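Local coordinates for YkuI protein (Bacillus subtilis, PDB 2BAS) that probably hydrolyses the bacterial second messenger cyclic di-GMP through its EAL domain, which is joined by a long helix to a C-terminal sensor-like domain, at residues R380-R385 against Q412-I417; I198-L203 against L241-R246; Y84-D89 against A115-L120. All blocks are in the same frame, centred on the assembly; numbering follows the deposited sequence.

Contact 1 (R380-R385 against Q412-I417); sequences RMRNLR and QMYLFI
Selenomethionine Met381, near the C-terminal end of helix 374-384, lies alongside Tyr414 of strand 413-419, the two side chains running antiparallel to one another. Its CB starts near the ring, 4.1 Å from CE2 of Tyr414. CG then stands anti to the carbonyl carbon, chi2 is extended, and the bend at the last torsion (chi3 -83°) turns the methyl back onto the tyrosine, with Met381 CE 3.6 Å from Tyr414 CD2. The selenium sits 5.2 Å from the centroid of the Tyr414 ring and 73° off its normal, an oblique Met-aromatic contact. The same methyl also comes within 4.4 Å of CE2 of Phe416, two residues on along the strand, and so bridges two aromatic side chains; Ser406 of the adjacent strand touches both Met381 and Phe416. Strand 413-419 is a central member of a six-stranded antiparallel sheet against which the helix packs; the axes of the segments 380-384 and 413-417 approach to 10.7 Å, their directions 113° apart, an arrangement reminiscent of PAS-like sensor domains. With an alanine in place of Tyr414, the selenium and methyl of Met381 would probably lose the surface they lie along, and a gap would open between helix and strand. Arg382 meets the outer end of the same tyrosine through its aliphatic root, CG lying 3.7 Å from Tyr414 OH. Bends at chi2 and chi3 then lead its guanidinium away from the strand, leaving that plane steeply turned to the ring. Beyond this point the chain faces the partner subunit: Asn383 packs on Tyr293 of the second subunit and Leu384 on Leu384 of that chain. Arg385, with positive phi, ends the helix while its N still bonds to the carbonyl O of Met381.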
loop_
_atom_site.group_PDB
_atom_site.type_symbol
_atom_site.label_atom_id
_atom_site.label_comp_id
_atom_site.label_asym_id
_atom_site.label_seq_id
_atom_site.Cartn_x
_atom_site.Cartn_y
_atom_site.Cartn_z
ATOM N N ARG A 380 15.602 0.229 -17.007
ATOM C CA ARG A 380 14.709 -0.111 -18.112
ATOM C C ARG A 380 15.050 0.669 -19.395
ATOM O O ARG A 380 15.155 0.076 -20.470
ATOM C CB ARG A 380 13.225 0.033 -17.717
ATOM C CG ARG A 380 12.255 -0.308 -18.858
ATOM C CD ARG A 380 10.918 -0.902 -18.402
ATOM N NE ARG A 380 9.905 0.108 -18.088
ATOM C CZ ARG A 380 9.664 0.577 -16.865
ATOM N NH1 ARG A 380 10.367 0.134 -15.821
ATOM N NH2 ARG A 380 8.716 1.489 -16.686
HETATM N N MSE A 381 15.246 1.979 -19.270
HETATM C CA MSE A 381 15.618 2.811 -20.410
HETATM C C MSE A 381 16.913 2.375 -21.079
HETATM O O MSE A 381 16.985 2.303 -22.299
HETATM C CB MSE A 381 15.708 4.274 -20.008
HETATM C CG MSE A 381 14.353 4.874 -19.748
HETATM SE SE MSE A 381 14.406 6.786 -19.530
HETATM C CE MSE A 381 14.925 6.916 -17.607
ATOM N N ARG A 382 17.913 2.068 -20.257
ATOM C CA ARG A 382 19.256 1.709 -20.695
ATOM C C ARG A 382 19.303 0.335 -21.364
ATOM O O ARG A 382 20.266 0.011 -22.056
ATOM C CB ARG A 382 20.199 1.762 -19.490
ATOM C CG ARG A 382 21.677 1.899 -19.812
ATOM C CD ARG A 382 22.408 0.572 -19.732
ATOM N NE ARG A 382 22.494 0.055 -18.364
ATOM C CZ ARG A 382 23.004 -1.134 -18.040
ATOM N NH1 ARG A 382 23.474 -1.944 -18.983
ATOM N NH2 ARG A 382 23.042 -1.522 -16.771
ATOM N N ASN A 383 18.258 -0.461 -21.169
ATOM C CA ASN A 383 18.183 -1.792 -21.758
ATOM C C ASN A 383 17.162 -1.890 -22.874
ATOM O O ASN A 383 17.345 -2.647 -23.822
ATOM C CB ASN A 383 17.893 -2.835 -20.680
ATOM C CG ASN A 383 19.085 -3.080 -19.774
ATOM O OD1 ASN A 383 20.165 -3.447 -20.235
ATOM N ND2 ASN A 383 18.891 -2.885 -18.474
ATOM N N LEU A 384 16.086 -1.127 -22.751
ATOM C CA LEU A 384 15.031 -1.099 -23.749
ATOM C C LEU A 384 15.351 -0.066 -24.838
ATOM O O LEU A 384 14.904 -0.196 -25.983
ATOM C CB LEU A 384 13.706 -0.776 -23.055
ATOM C CG LEU A 384 12.387 -0.530 -23.789
ATOM C CD1 LEU A 384 11.706 -1.846 -24.145
ATOM C CD2 LEU A 384 11.482 0.321 -22.906
ATOM N N ARG A 385 16.127 0.955 -24.462
ATOM C CA ARG A 385 16.538 2.048 -25.358
ATOM C C ARG A 385 15.370 2.863 -25.913
ATOM O O ARG A 385 15.470 3.439 -27.001
ATOM C CB ARG A 385 17.489 1.555 -26.463
ATOM C CG ARG A 385 18.917 1.353 -25.961
ATOM C CD ARG A 385 19.924 1.095 -27.071
ATOM N NE ARG A 385 20.011 -0.313 -27.460
ATOM C CZ ARG A 385 20.808 -0.773 -28.422
ATOM N NH1 ARG A 385 21.588 0.059 -29.103
ATOM N NH2 ARG A 385 20.831 -2.069 -28.709
ATOM N N GLN A 412 24.682 8.422 -21.633
ATOM C CA GLN A 412 24.022 8.037 -20.386
ATOM C C GLN A 412 23.419 9.243 -19.649
ATOM O O GLN A 412 23.714 9.480 -18.480
ATOM C CB GLN A 412 24.995 7.282 -19.458
ATOM C CG GLN A 412 25.519 5.956 -19.996
ATOM C CD GLN A 412 26.869 6.077 -20.692
ATOM O OE1 GLN A 412 27.435 7.168 -20.810
ATOM N NE2 GLN A 412 27.397 4.943 -21.144
HETATM N N MSE A 413 22.606 10.023 -20.354
HETATM C CA MSE A 413 21.884 11.147 -19.750
HETATM C C MSE A 413 20.398 10.844 -19.826
HETATM O O MSE A 413 19.969 10.032 -20.634
HETATM C CB MSE A 413 22.214 12.467 -20.445
HETATM C CG MSE A 413 23.597 12.991 -20.144
HETATM SE SE MSE A 413 24.091 14.502 -21.304
HETATM C CE MSE A 413 26.049 14.673 -20.858
ATOM N N TYR A 414 19.605 11.473 -18.976
ATOM C CA TYR A 414 18.195 11.160 -18.948
ATOM C C TYR A 414 17.357 12.418 -18.853
ATOM O O TYR A 414 17.680 13.349 -18.119
ATOM C CB TYR A 414 17.883 10.140 -17.832
ATOM C CG TYR A 414 18.657 8.868 -18.039
ATOM C CD1 TYR A 414 19.911 8.693 -17.463
ATOM C CD2 TYR A 414 18.170 7.866 -18.872
ATOM C CE1 TYR A 414 20.660 7.537 -17.696
ATOM C CE2 TYR A 414 18.908 6.701 -19.112
ATOM C CZ TYR A 414 20.150 6.544 -18.521
ATOM O OH TYR A 414 20.876 5.389 -18.750
ATOM N N LEU A 415 16.277 12.417 -19.625
ATOM C CA LEU A 415 15.421 13.557 -19.781
ATOM C C LEU A 415 14.078 13.241 -19.136
ATOM O O LEU A 415 13.531 12.138 -19.299
ATOM C CB LEU A 415 15.264 13.840 -21.271
ATOM C CG LEU A 415 14.316 14.916 -21.805
ATOM C CD1 LEU A 415 14.836 16.326 -21.511
ATOM C CD2 LEU A 415 14.151 14.695 -23.314
ATOM N N PHE A 416 13.555 14.213 -18.393
ATOM C CA PHE A 416 12.285 14.030 -17.732
ATOM C C PHE A 416 11.364 15.173 -18.105
ATOM O O PHE A 416 11.750 16.353 -18.036
ATOM C CB PHE A 416 12.493 13.908 -16.232
ATOM C CG PHE A 416 13.385 12.769 -15.853
ATOM C CD1 PHE A 416 14.767 12.946 -15.772
ATOM C CD2 PHE A 416 12.855 11.511 -15.619
ATOM C CE1 PHE A 416 15.603 11.897 -15.459
ATOM C CE2 PHE A 416 13.673 10.456 -15.298
ATOM C CZ PHE A 416 15.047 10.642 -15.211
ATOM N N ILE A 417 10.172 14.804 -18.569
ATOM C CA ILE A 417 9.151 15.754 -18.985
ATOM C C ILE A 417 7.871 15.456 -18.212
ATOM O O ILE A 417 7.275 14.398 -18.393
ATOM C CB ILE A 417 8.856 15.620 -20.472
ATOM C CG1 ILE A 417 10.126 15.839 -21.302
ATOM C CG2 ILE A 417 7.782 16.582 -20.868
ATOM C CD1 ILE A 417 9.984 15.405 -22.758
#

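Contact 2 (I198-L203 against L241-R246); sequences IDLQAL and LQYAWR
Two leucines from an irregular turn, Leu200 and Leu203, converge on one tyrosine, Tyr243 of helix 238-246, each crossing it obliquely. Leu203 uses CD2, which lies 4.0 Å from both CB and CG of Tyr243 and thus covers the root of the ring. Leu200 touches further out, its CD2 4.1 Å from Tyr243 CD2, while its other methyl, CD1, is 4.4 Å from CB of Ala244. Tyr243 carries CG anti to the backbone N (chi1 -178°), which swings the ring outward from its helix, slanted along it, to where Glu213 and Leu216 of helix 211-226 also pack on it. The turn that presents the leucines follows strand 195-199 directly. Asp199 OD1 accepts the backbone N of Gln201 at 3.0 Å, closing an Asx turn; the N-H points nearly straight at the oxygen (166°) but arrives from above the carboxylate plane. The contact thus joins the C-terminal end of one parallel strand of the EAL barrel to the helix that follows the neighbouring strand, 229-233, whose Tyr232 touches both Leu200 and Ala244. Polar and apolar roles are split: the aspartate shapes the turn from one side, whereas the join to the helix consists of methyl and ring surfaces, implying that complementarity of shape rather than directional bonding sets how turn and helix fit.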
loop_
_atom_site.group_PDB
_atom_site.type_symbol
_atom_site.label_atom_id
_atom_site.label_comp_id
_atom_site.label_asym_id
_atom_site.label_seq_id
_atom_site.Cartn_x
_atom_site.Cartn_y
_atom_site.Cartn_z
ATOM N N ILE A 198 -12.840 -7.195 1.823
ATOM C CA ILE A 198 -13.043 -5.794 1.483
ATOM C C ILE A 198 -14.516 -5.555 1.154
ATOM O O ILE A 198 -15.091 -6.233 0.314
ATOM C CB ILE A 198 -12.100 -5.376 0.317
ATOM C CG1 ILE A 198 -10.640 -5.633 0.706
ATOM C CG2 ILE A 198 -12.289 -3.921 -0.049
ATOM C CD1 ILE A 198 -9.644 -5.581 -0.453
ATOM N N ASP A 199 -15.121 -4.613 1.869
ATOM C CA ASP A 199 -16.509 -4.203 1.681
ATOM C C ASP A 199 -16.544 -3.121 0.605
ATOM O O ASP A 199 -15.667 -2.262 0.562
ATOM C CB ASP A 199 -17.051 -3.663 3.009
ATOM C CG ASP A 199 -18.356 -2.884 2.857
ATOM O OD1 ASP A 199 -19.203 -3.263 2.017
ATOM O OD2 ASP A 199 -18.541 -1.894 3.600
ATOM N N LEU A 200 -17.549 -3.149 -0.261
ATOM C CA LEU A 200 -17.606 -2.181 -1.356
ATOM C C LEU A 200 -18.818 -1.249 -1.312
ATOM O O LEU A 200 -19.136 -0.590 -2.308
ATOM C CB LEU A 200 -17.497 -2.884 -2.714
ATOM C CG LEU A 200 -16.204 -3.648 -3.020
ATOM C CD1 LEU A 200 -16.326 -4.340 -4.367
ATOM C CD2 LEU A 200 -14.981 -2.731 -2.989
ATOM N N GLN A 201 -19.492 -1.200 -0.162
ATOM C CA GLN A 201 -20.583 -0.255 0.053
ATOM C C GLN A 201 -20.028 1.160 -0.019
ATOM O O GLN A 201 -20.638 2.051 -0.617
ATOM C CB GLN A 201 -21.219 -0.464 1.426
ATOM C CG GLN A 201 -22.163 -1.647 1.537
ATOM C CD GLN A 201 -22.448 -2.021 2.986
ATOM O OE1 GLN A 201 -21.523 -2.262 3.768
ATOM N NE2 GLN A 201 -23.731 -2.077 3.348
ATOM N N ALA A 202 -18.858 1.341 0.593
ATOM C CA ALA A 202 -18.166 2.626 0.665
ATOM C C ALA A 202 -17.908 3.266 -0.701
ATOM O O ALA A 202 -17.920 4.493 -0.825
ATOM C CB ALA A 202 -16.850 2.465 1.427
ATOM N N LEU A 203 -17.668 2.428 -1.713
ATOM C CA LEU A 203 -17.393 2.882 -3.077
ATOM C C LEU A 203 -18.549 3.703 -3.650
ATOM O O LEU A 203 -18.319 4.634 -4.429
ATOM C CB LEU A 203 -17.084 1.687 -3.985
ATOM C CG LEU A 203 -16.447 1.933 -5.356
ATOM C CD1 LEU A 203 -15.015 2.478 -5.234
ATOM C CD2 LEU A 203 -16.468 0.650 -6.172
ATOM N N LEU A 241 -18.641 -5.317 -9.043
ATOM C CA LEU A 241 -18.062 -6.565 -9.529
ATOM C C LEU A 241 -16.903 -6.242 -10.461
ATOM O O LEU A 241 -15.822 -6.829 -10.350
ATOM C CB LEU A 241 -19.114 -7.405 -10.256
ATOM C CG LEU A 241 -18.659 -8.774 -10.773
ATOM C CD1 LEU A 241 -18.160 -9.668 -9.636
ATOM C CD2 LEU A 241 -19.775 -9.449 -11.552
ATOM N N GLN A 242 -17.145 -5.300 -11.373
ATOM C CA GLN A 242 -16.113 -4.733 -12.235
ATOM C C GLN A 242 -14.915 -4.327 -11.391
ATOM O O GLN A 242 -13.794 -4.772 -11.640
ATOM C CB GLN A 242 -16.687 -3.535 -13.014
ATOM C CG GLN A 242 -15.729 -2.353 -13.274
ATOM C CD GLN A 242 -14.765 -2.586 -14.425
ATOM O OE1 GLN A 242 -15.152 -2.560 -15.603
ATOM N NE2 GLN A 242 -13.493 -2.790 -14.092
ATOM N N TYR A 243 -15.158 -3.516 -10.366
ATOM C CA TYR A 243 -14.072 -3.022 -9.542
ATOM C C TYR A 243 -13.249 -4.148 -8.918
ATOM O O TYR A 243 -12.017 -4.131 -9.003
ATOM C CB TYR A 243 -14.576 -2.058 -8.471
ATOM C CG TYR A 243 -13.451 -1.501 -7.652
ATOM C CD1 TYR A 243 -12.799 -0.336 -8.041
ATOM C CD2 TYR A 243 -13.008 -2.163 -6.496
ATOM C CE1 TYR A 243 -11.735 0.171 -7.293
ATOM C CE2 TYR A 243 -11.947 -1.668 -5.742
ATOM C CZ TYR A 243 -11.315 -0.500 -6.148
ATOM O OH TYR A 243 -10.269 -0.000 -5.407
ATOM N N ALA A 244 -13.930 -5.112 -8.297
ATOM C CA ALA A 244 -13.270 -6.229 -7.613
ATOM C C ALA A 244 -12.356 -6.995 -8.555
ATOM O O ALA A 244 -11.196 -7.284 -8.245
ATOM C CB ALA A 244 -14.309 -7.166 -7.023
ATOM N N TRP A 245 -12.894 -7.306 -9.727
ATOM C CA TRP A 245 -12.169 -8.058 -10.715
ATOM C C TRP A 245 -10.915 -7.336 -11.219
ATOM O O TRP A 245 -9.875 -7.969 -11.405
ATOM C CB TRP A 245 -13.098 -8.402 -11.863
ATOM C CG TRP A 245 -12.415 -9.122 -12.936
ATOM C CD1 TRP A 245 -12.269 -10.470 -13.049
ATOM C CD2 TRP A 245 -11.740 -8.539 -14.055
ATOM N NE1 TRP A 245 -11.554 -10.765 -14.182
ATOM C CE2 TRP A 245 -11.215 -9.599 -14.817
ATOM C CE3 TRP A 245 -11.532 -7.223 -14.486
ATOM C CZ2 TRP A 245 -10.506 -9.392 -15.992
ATOM C CZ3 TRP A 245 -10.823 -7.011 -15.658
ATOM C CH2 TRP A 245 -10.318 -8.093 -16.401
ATOM N N ARG A 246 -10.994 -6.025 -11.443
ATOM C CA ARG A 246 -9.829 -5.296 -11.966
ATOM C C ARG A 246 -8.807 -5.029 -10.855
ATOM O O ARG A 246 -7.657 -4.704 -11.127
ATOM C CB ARG A 246 -10.251 -4.001 -12.685
ATOM C CG ARG A 246 -9.978 -2.728 -11.917
ATOM C CD ARG A 246 -11.118 -1.738 -12.006
ATOM N NE ARG A 246 -11.141 -0.968 -13.242
ATOM C CZ ARG A 246 -12.007 0.015 -13.480
ATOM N NH1 ARG A 246 -12.913 0.330 -12.557
ATOM N NH2 ARG A 246 -11.974 0.680 -14.637
#

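Contact 3 (Y84-D89 against A115-L120); sequences YKLEVD and ANLLML
Leu117 fits against two consecutive residues of helix 82-100, Lys85 and Leu86, and all three side chains share one first-torsion setting, with CG anti to the carbonyl carbon. For Leu117 (chi1 -62°) this projects the isobutyl group from the short helix 115-118 toward the longer one. Its CD1 methyl ends 4.1 Å from CB of Lys85, while its own CB receives CD2 of Leu86, likewise at 4.1 Å; the two leucines thus pass side by side, pointing opposite ways. The lysine is extended through chi2 and chi3 and bends at its final torsion (chi4 102°), which turns NZ to hydrogen-bond with the carbonyl oxygens of Asp77 and Ile80. One turn on, Asp89 OD2 bonds to Gln113 NE2, in the link between strand 108-112 and helix 115-118, so a polar tie lies beside the apolar one. The contact packs these two helices of the EAL domain against each other, with Leu118 turned to strand 143-147 instead. The ammonium group of Lys85 is taken up by backbone carbonyls, while its CB meets the leucine, and the cohesion between the segments is essentially that of methyl and methylene groups.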
loop_
_atom_site.group_PDB
_atom_site.type_symbol
_atom_site.label_atom_id
_atom_site.label_comp_id
_atom_site.label_asym_id
_atom_site.label_seq_id
_atom_site.Cartn_x
_atom_site.Cartn_y
_atom_site.Cartn_z
ATOM N N TYR A 84 -25.503 -15.617 26.881
ATOM C CA TYR A 84 -26.650 -15.753 25.995
ATOM C C TYR A 84 -26.335 -15.618 24.512
ATOM O O TYR A 84 -26.973 -16.277 23.691
ATOM C CB TYR A 84 -27.766 -14.797 26.434
ATOM C CG TYR A 84 -28.281 -15.116 27.824
ATOM C CD1 TYR A 84 -27.926 -14.335 28.925
ATOM C CD2 TYR A 84 -29.102 -16.222 28.042
ATOM C CE1 TYR A 84 -28.402 -14.636 30.209
ATOM C CE2 TYR A 84 -29.578 -16.533 29.312
ATOM C CZ TYR A 84 -29.225 -15.739 30.388
ATOM O OH TYR A 84 -29.692 -16.069 31.629
ATOM N N LYS A 85 -25.355 -14.786 24.170
ATOM C CA LYS A 85 -24.936 -14.655 22.778
ATOM C C LYS A 85 -24.267 -15.951 22.324
ATOM O O LYS A 85 -24.523 -16.441 21.215
ATOM C CB LYS A 85 -23.994 -13.468 22.573
ATOM C CG LYS A 85 -24.635 -12.095 22.720
ATOM C CD LYS A 85 -23.810 -11.052 21.977
ATOM C CE LYS A 85 -24.336 -9.636 22.173
ATOM N NZ LYS A 85 -23.534 -8.864 23.154
ATOM N N LEU A 86 -23.428 -16.510 23.195
ATOM C CA LEU A 86 -22.744 -17.773 22.917
ATOM C C LEU A 86 -23.723 -18.943 22.801
ATOM O O LEU A 86 -23.534 -19.809 21.952
ATOM C CB LEU A 86 -21.646 -18.070 23.954
ATOM C CG LEU A 86 -20.371 -17.210 23.902
ATOM C CD1 LEU A 86 -19.509 -17.417 25.154
ATOM C CD2 LEU A 86 -19.544 -17.439 22.623
ATOM N N GLU A 87 -24.761 -18.960 23.637
ATOM C CA GLU A 87 -25.801 -19.992 23.547
ATOM C C GLU A 87 -26.486 -20.037 22.169
ATOM O O GLU A 87 -26.731 -21.113 21.616
ATOM C CB GLU A 87 -26.852 -19.810 24.649
ATOM C CG GLU A 87 -27.858 -20.963 24.761
ATOM C CD GLU A 87 -28.860 -20.788 25.899
ATOM O OE1 GLU A 87 -29.785 -21.626 26.010
ATOM O OE2 GLU A 87 -28.728 -19.825 26.687
ATOM N N VAL A 88 -26.803 -18.867 21.634
ATOM C CA VAL A 88 -27.424 -18.770 20.328
ATOM C C VAL A 88 -26.398 -19.117 19.240
ATOM O O VAL A 88 -26.667 -19.930 18.359
ATOM C CB VAL A 88 -28.030 -17.367 20.105
ATOM C CG1 VAL A 88 -28.604 -17.228 18.695
ATOM C CG2 VAL A 88 -29.106 -17.089 21.144
ATOM N N ASP A 89 -25.220 -18.509 19.324
ATOM C CA ASP A 89 -24.152 -18.742 18.355
ATOM C C ASP A 89 -23.835 -20.227 18.189
ATOM O O ASP A 89 -23.761 -20.726 17.070
ATOM C CB ASP A 89 -22.900 -17.974 18.767
ATOM C CG ASP A 89 -21.851 -17.931 17.679
ATOM O OD1 ASP A 89 -22.199 -17.611 16.508
ATOM O OD2 ASP A 89 -20.668 -18.207 18.013
ATOM N N ALA A 115 -14.453 -11.238 18.097
ATOM C CA ALA A 115 -13.168 -11.387 18.770
ATOM C C ALA A 115 -13.284 -11.337 20.301
ATOM O O ALA A 115 -12.608 -12.096 21.002
ATOM C CB ALA A 115 -12.202 -10.336 18.282
ATOM N N ASN A 116 -14.135 -10.446 20.810
ATOM C CA ASN A 116 -14.348 -10.327 22.251
ATOM C C ASN A 116 -14.973 -11.592 22.847
ATOM O O ASN A 116 -14.521 -12.070 23.887
ATOM C CB ASN A 116 -15.207 -9.101 22.589
ATOM C CG ASN A 116 -14.678 -7.812 21.970
ATOM O OD1 ASN A 116 -13.504 -7.453 22.129
ATOM N ND2 ASN A 116 -15.560 -7.101 21.269
ATOM N N LEU A 117 -16.006 -12.129 22.193
ATOM C CA LEU A 117 -16.636 -13.382 22.642
ATOM C C LEU A 117 -15.648 -14.529 22.592
ATOM O O LEU A 117 -15.601 -15.366 23.497
ATOM C CB LEU A 117 -17.864 -13.743 21.802
ATOM C CG LEU A 117 -19.061 -12.789 21.799
ATOM C CD1 LEU A 117 -20.180 -13.377 20.959
ATOM C CD2 LEU A 117 -19.555 -12.493 23.212
ATOM N N LEU A 118 -14.849 -14.539 21.533
ATOM C CA LEU A 118 -13.859 -15.565 21.298
ATOM C C LEU A 118 -12.775 -15.549 22.376
ATOM O O LEU A 118 -12.378 -16.592 22.895
ATOM C CB LEU A 118 -13.256 -15.355 19.909
ATOM C CG LEU A 118 -12.577 -16.526 19.195
ATOM C CD1 LEU A 118 -13.545 -17.668 18.959
ATOM C CD2 LEU A 118 -12.004 -16.046 17.875
HETATM N N MSE A 119 -12.332 -14.352 22.741
HETATM C CA MSE A 119 -11.202 -14.190 23.645
HETATM C C MSE A 119 -11.551 -14.344 25.131
HETATM O O MSE A 119 -10.666 -14.254 25.981
HETATM C CB MSE A 119 -10.525 -12.842 23.387
HETATM C CG MSE A 119 -9.041 -12.829 23.720
HETATM SE SE MSE A 119 -8.008 -14.052 22.581
HETATM C CE MSE A 119 -6.440 -14.220 23.671
ATOM N N LEU A 120 -12.825 -14.578 25.447
ATOM C CA LEU A 120 -13.248 -14.808 26.843
ATOM C C LEU A 120 -12.616 -16.048 27.498
ATOM O O LEU A 120 -12.543 -16.135 28.729
ATOM C CB LEU A 120 -14.775 -14.884 26.959
ATOM C CG LEU A 120 -15.598 -13.599 26.815
ATOM C CD1 LEU A 120 -17.072 -13.938 26.710
ATOM C CD2 LEU A 120 -15.345 -12.639 27.969
#

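How the contacts relate
Contacts 2 and 3 both belong to the EAL domain, their centres about 30 Å apart, whereas contact 1 lies in the C-terminal domain, its centre about 60 Å from that of contact 3, on the opposite side of the chain's centre. Contacts 1 and 2 are buried and each turns on a tyrosine, in one case carried by a strand and met by a selenomethionine, in the other carried by a helix and met by leucines. Contact 3 joins helix to helix, is only partly buried and uses no aromatic ring. The segments of contacts 1 and 2 also touch the second subunit, while those of contact 3 do not.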